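Local atomic coordinates of metalloregulator ScaR (Streptococcus gordonii, PDB entry 3HRS), a protein that represses transcription in response to manganese, probably by binding operator DNA as a homodimer of the DtxR/MntR family. Residues A[79-83]-A[84-88]. Sequence-based numbering, arbitrary orientation.
Sequences EVFLV and HHLGY
F81 meets both H85 and L86 where helix 62-84 runs into the loop before helix 90-101. Its CG lies anti to the backbone N (chi1 171°), which brings the CD1/CE1 side of the ring to H85, with CD1 3.8 Å from H85 CB, and the CE2/CZ side to L86, with CE2 3.6 Å from L86 CD1. The F81 and H85 rings are inclined at 44°, their centroids 5.3 Å apart. L82 adds a second apolar layer: its CD2 touches L86 CD1, its CB packs against Y88 CG at 3.9 Å, and both its methyls lie over one face of the tyrosine ring, about 4.2 Å above its plane.

H85 N hydrogen-bonds to F81 O (2.9 Å) in helical fashion, whereas L82 O receives a nearly straight hydrogen bond from Y88 N (3.0 Å, 168° at the hydrogen). G87 has positive phi, easy for glycine, and turns the chain so that Y88 N folds back.

In this metal-binding and dimerisation domain, neighbouring E79 is a zinc ligand in another structure; no metal is bound here. F81 meets F81 of the second subunit, whose F108 packs on F81, L86 and Y88; Y88 OH hydrogen-bonds to E96 OE1. Aromatic and branched apolar groups thus suit a dimer interface, while L82 O is gripped firmly by Y88 N and only weakly by L86 N as the chain leaves the helix.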
ATOM      1  N   GLU A  79       6.180   1.856  -8.528  1.00 69.71           N
ATOM      2  CA  GLU A  79       6.983   3.018  -8.878  1.00 65.30           C
ATOM      3  C   GLU A  79       6.106   3.989  -9.650  1.00 55.65           C
ATOM      4  O   GLU A  79       5.933   5.116  -9.216  1.00 51.90           O
ATOM      5  CB  GLU A  79       8.202   2.629  -9.697  1.00 71.97           C
ATOM      6  CG  GLU A  79       8.994   3.808 -10.205  1.00 87.00           C
ATOM      7  CD  GLU A  79      10.134   4.168  -9.290  1.00 99.95           C
ATOM      8  OE1 GLU A  79      10.768   5.228  -9.527  1.00102.75           O
ATOM      9  OE2 GLU A  79      10.398   3.380  -8.346  1.00102.96           O
ATOM     10  N   VAL A  80       5.551   3.534 -10.781  1.00 50.08           N
ATOM     11  CA  VAL A  80       4.648   4.334 -11.602  1.00 42.67           C
ATOM     12  C   VAL A  80       3.511   4.940 -10.793  1.00 49.40           C
ATOM     13  O   VAL A  80       3.164   6.081 -11.000  1.00 53.26           O
ATOM     14  CB  VAL A  80       3.979   3.521 -12.704  1.00 46.69           C
ATOM     15  CG1 VAL A  80       2.790   4.317 -13.321  1.00 32.34           C
ATOM     16  CG2 VAL A  80       4.992   3.143 -13.768  1.00 51.58           C
ATOM     17  N   PHE A  81       2.911   4.185  -9.885  1.00 46.57           N
ATOM     18  CA  PHE A  81       1.821   4.760  -9.105  1.00 52.56           C
ATOM     19  C   PHE A  81       2.330   5.903  -8.221  1.00 53.58           C
ATOM     20  O   PHE A  81       1.764   6.970  -8.223  1.00 51.93           O
ATOM     21  CB  PHE A  81       1.072   3.696  -8.278  1.00 43.53           C
ATOM     22  CG  PHE A  81       0.068   4.266  -7.296  1.00 44.80           C
ATOM     23  CD1 PHE A  81      -1.165   4.730  -7.730  1.00 46.91           C
ATOM     24  CD2 PHE A  81       0.352   4.310  -5.931  1.00 44.32           C
ATOM     25  CE1 PHE A  81      -2.107   5.231  -6.813  1.00 52.99           C
ATOM     26  CE2 PHE A  81      -0.584   4.802  -5.005  1.00 39.07           C
ATOM     27  CZ  PHE A  81      -1.811   5.263  -5.442  1.00 43.75           C
ATOM     28  N   LEU A  82       3.402   5.671  -7.476  1.00 54.71           N
ATOM     29  CA  LEU A  82       3.881   6.652  -6.515  1.00 53.94           C
ATOM     30  C   LEU A  82       4.267   7.973  -7.146  1.00 67.68           C
ATOM     31  O   LEU A  82       3.913   9.048  -6.624  1.00 72.04           O
ATOM     32  CB  LEU A  82       5.047   6.108  -5.697  1.00 54.36           C
ATOM     33  CG  LEU A  82       4.582   4.947  -4.811  1.00 61.76           C
ATOM     34  CD1 LEU A  82       5.647   4.610  -3.788  1.00 56.81           C
ATOM     35  CD2 LEU A  82       3.251   5.304  -4.140  1.00 56.86           C
ATOM     36  N   VAL A  83       4.989   7.917  -8.262  1.00 58.51           N
ATOM     37  CA  VAL A  83       5.446   9.167  -8.844  1.00 49.80           C
ATOM     38  C   VAL A  83       4.376   9.872  -9.665  1.00 57.15           C
ATOM     39  O   VAL A  83       4.176  11.072  -9.498  1.00 75.09           O
ATOM     40  CB  VAL A  83       6.810   9.066  -9.576  1.00 45.86           C
ATOM     41  CG1 VAL A  83       7.267   7.639  -9.684  1.00 50.17           C
ATOM     42  CG2 VAL A  83       6.757   9.754 -10.940  1.00 40.77           C
ATOM     43  N   HIS A  84       3.661   9.150 -10.513  1.00 49.51           N
ATOM     44  CA  HIS A  84       2.586   9.782 -11.290  1.00 51.78           C
ATOM     45  C   HIS A  84       1.298  10.172 -10.550  1.00 55.97           C
ATOM     46  O   HIS A  84       0.643  11.167 -10.879  1.00 66.43           O
ATOM     47  CB  HIS A  84       2.240   8.938 -12.485  1.00 47.55           C
ATOM     48  CG  HIS A  84       3.302   8.946 -13.528  1.00 60.49           C
ATOM     49  ND1 HIS A  84       3.091   8.497 -14.816  1.00 62.64           N
ATOM     50  CD2 HIS A  84       4.589   9.371 -13.480  1.00 54.31           C
ATOM     51  CE1 HIS A  84       4.198   8.642 -15.520  1.00 52.28           C
ATOM     52  NE2 HIS A  84       5.122   9.170 -14.730  1.00 58.69           N
ATOM     53  N   HIS A  85       0.908   9.396  -9.569  1.00 54.53           N
ATOM     54  CA  HIS A  85      -0.383   9.661  -8.950  1.00 52.41           C
ATOM     55  C   HIS A  85      -0.165  10.468  -7.703  1.00 49.53           C
ATOM     56  O   HIS A  85      -0.902  11.417  -7.472  1.00 61.72           O
ATOM     57  CB  HIS A  85      -1.162   8.365  -8.662  1.00 45.81           C
ATOM     58  CG  HIS A  85      -1.818   7.794  -9.877  1.00 51.29           C
ATOM     59  ND1 HIS A  85      -3.107   7.294  -9.869  1.00 61.35           N
ATOM     60  CD2 HIS A  85      -1.373   7.668 -11.151  1.00 43.33           C
ATOM     61  CE1 HIS A  85      -3.424   6.876 -11.085  1.00 57.61           C
ATOM     62  NE2 HIS A  85      -2.390   7.092 -11.881  1.00 52.30           N
ATOM     63  N   LEU A  86       0.863  10.125  -6.924  1.00 44.63           N
ATOM     64  CA  LEU A  86       1.072  10.773  -5.626  1.00 45.90           C
ATOM     65  C   LEU A  86       2.190  11.812  -5.614  1.00 52.23           C
ATOM     66  O   LEU A  86       2.512  12.363  -4.569  1.00 55.57           O
ATOM     67  CB  LEU A  86       1.323   9.721  -4.551  1.00 50.74           C
ATOM     68  CG  LEU A  86       0.257   8.610  -4.485  1.00 57.25           C
ATOM     69  CD1 LEU A  86       0.427   7.773  -3.218  1.00 52.09           C
ATOM     70  CD2 LEU A  86      -1.153   9.202  -4.545  1.00 58.04           C
ATOM     71  N   GLY A  87       2.781  12.072  -6.778  1.00 53.39           N
ATOM     72  CA  GLY A  87       3.908  12.981  -6.906  1.00 46.37           C
ATOM     73  C   GLY A  87       5.127  12.721  -6.027  1.00 52.89           C
ATOM     74  O   GLY A  87       5.822  13.662  -5.635  1.00 65.76           O
ATOM     75  N   TYR A  88       5.411  11.459  -5.735  1.00 54.88           N
ATOM     76  CA  TYR A  88       6.606  11.096  -4.962  1.00 60.52           C
ATOM     77  C   TYR A  88       7.917  11.570  -5.590  1.00 59.49           C
ATOM     78  O   TYR A  88       8.062  11.616  -6.818  1.00 54.30           O
ATOM     79  CB  TYR A  88       6.664   9.574  -4.718  1.00 67.88           C
ATOM     80  CG  TYR A  88       5.946   9.118  -3.446  1.00 64.02           C
ATOM     81  CD1 TYR A  88       4.591   9.324  -3.278  1.00 56.04           C
ATOM     82  CD2 TYR A  88       6.631   8.496  -2.426  1.00 64.40           C
ATOM     83  CE1 TYR A  88       3.955   8.940  -2.143  1.00 58.45           C
ATOM     84  CE2 TYR A  88       5.992   8.099  -1.280  1.00 59.11           C
ATOM     85  CZ  TYR A  88       4.658   8.318  -1.144  1.00 61.39           C
ATOM     86  OH  TYR A  88       4.009   7.910   0.002  1.00 66.01           O
TER